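Local structure of putative methyltransferase protein (Bacteroides fragilis, 5BP9) at residues Q89-L92 against L93-T96. The protein binds S-adenosyl-L-homocysteine and is probably an S-adenosylmethionine-dependent methyltransferase. Residues are numbered along the deposited sequence; the frame is centred on the assembly and turned at random.
Sequences QMPL and LERT
Arg-95 turns back from the first turn of helix 92-100 to the loop that leads into it, its NH1 donating to Met-90 O at a short 2.5 Å with a bent N-H...O angle of 143°. A kink at chi3 (-54°) brings the guanidinium round, so that one face lies over Leu-92 CA, which sits toward the rim of the group, while NH2 meets Leu-92 CD1 at 3.6 Å. Pro-91 holds the N-cap position, and Pro-91 O takes a nearly straight bond from Arg-95 N (2.9 Å). At the next residue, Leu-92 O is gripped twice by Thr-96, whose N and OG1 (2.8 Å from that oxygen) approach from opposite faces of the carbonyl plane; OG1 is also bonded to Lys-266 of strand 260-267. On another side of the turn the extended Glu-94 side chain lays its carboxylate against the proline ring, with OE2 3.5 Å from Pro-91 CG and OE1 3.5 Å from Pro-91 CD. OE1 is also hydrogen-bonded to NE2 of His-115 and forms a salt bridge with Arg-85, which binds S-adenosyl-L-homocysteine. The buried carboxylate is therefore probably kept ionised and would then supply a second-shell negative charge, consistent with its helping to hold Arg-85 in place for the ligand.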
# COMPACT_ATOMS: atom_id res chain seq x y z
N GLN A 89 7.07 10.96 -12.75
CA GLN A 89 7.67 11.36 -11.46
C GLN A 89 7.62 10.31 -10.33
O GLN A 89 7.98 10.62 -9.19
CB GLN A 89 7.03 12.64 -10.92
CG GLN A 89 6.67 13.70 -11.93
CD GLN A 89 5.52 14.57 -11.46
OE1 GLN A 89 4.64 14.94 -12.24
NE2 GLN A 89 5.50 14.89 -10.17
N MSE A 90 7.17 9.10 -10.63
CA MSE A 90 7.11 8.08 -9.60
C MSE A 90 8.44 7.43 -9.45
O MSE A 90 9.23 7.43 -10.39
CB MSE A 90 6.18 6.97 -9.98
CG MSE A 90 4.77 7.43 -9.80
SE MSE A 90 3.92 5.94 -10.64
CE MSE A 90 2.28 7.02 -10.58
N PRO A 91 8.68 6.84 -8.27
CA PRO A 91 9.97 6.18 -8.09
C PRO A 91 10.16 4.90 -8.90
O PRO A 91 9.19 4.31 -9.37
CB PRO A 91 10.05 5.92 -6.58
CG PRO A 91 8.69 6.03 -6.06
CD PRO A 91 7.92 6.90 -6.99
N LEU A 92 11.42 4.51 -9.08
CA LEU A 92 11.81 3.36 -9.90
C LEU A 92 10.95 2.12 -9.70
O LEU A 92 10.46 1.53 -10.66
CB LEU A 92 13.26 3.02 -9.62
CG LEU A 92 13.83 1.80 -10.34
CD1 LEU A 92 13.85 2.05 -11.84
CD2 LEU A 92 15.23 1.49 -9.82
N LEU A 93 10.76 1.72 -8.45
CA LEU A 93 10.07 0.46 -8.21
C LEU A 93 8.61 0.53 -8.60
O LEU A 93 8.05 -0.46 -9.11
CB LEU A 93 10.23 0.00 -6.76
CG LEU A 93 11.68 -0.20 -6.29
CD1 LEU A 93 11.67 -0.62 -4.82
CD2 LEU A 93 12.42 -1.22 -7.12
N GLU A 94 8.02 1.70 -8.42
CA GLU A 94 6.62 1.91 -8.79
C GLU A 94 6.46 1.98 -10.30
O GLU A 94 5.54 1.35 -10.85
CB GLU A 94 6.06 3.16 -8.11
CG GLU A 94 6.04 3.03 -6.58
CD GLU A 94 5.57 4.29 -5.89
OE1 GLU A 94 4.92 5.13 -6.54
OE2 GLU A 94 5.88 4.44 -4.69
N ARG A 95 7.35 2.70 -10.98
CA ARG A 95 7.32 2.77 -12.43
C ARG A 95 7.45 1.37 -13.04
O ARG A 95 6.76 1.03 -14.01
CB ARG A 95 8.45 3.68 -12.97
CG ARG A 95 8.35 5.13 -12.56
CD ARG A 95 9.32 6.01 -13.36
NE ARG A 95 10.72 5.54 -13.31
CZ ARG A 95 11.68 5.99 -12.48
NH1 ARG A 95 11.43 6.91 -11.54
NH2 ARG A 95 12.91 5.48 -12.56
N THR A 96 8.34 0.56 -12.45
CA THR A 96 8.61 -0.78 -12.93
C THR A 96 7.35 -1.63 -12.81
O THR A 96 6.96 -2.33 -13.73
CB THR A 96 9.77 -1.42 -12.12
OG1 THR A 96 10.96 -0.63 -12.29
CG2 THR A 96 10.03 -2.86 -12.59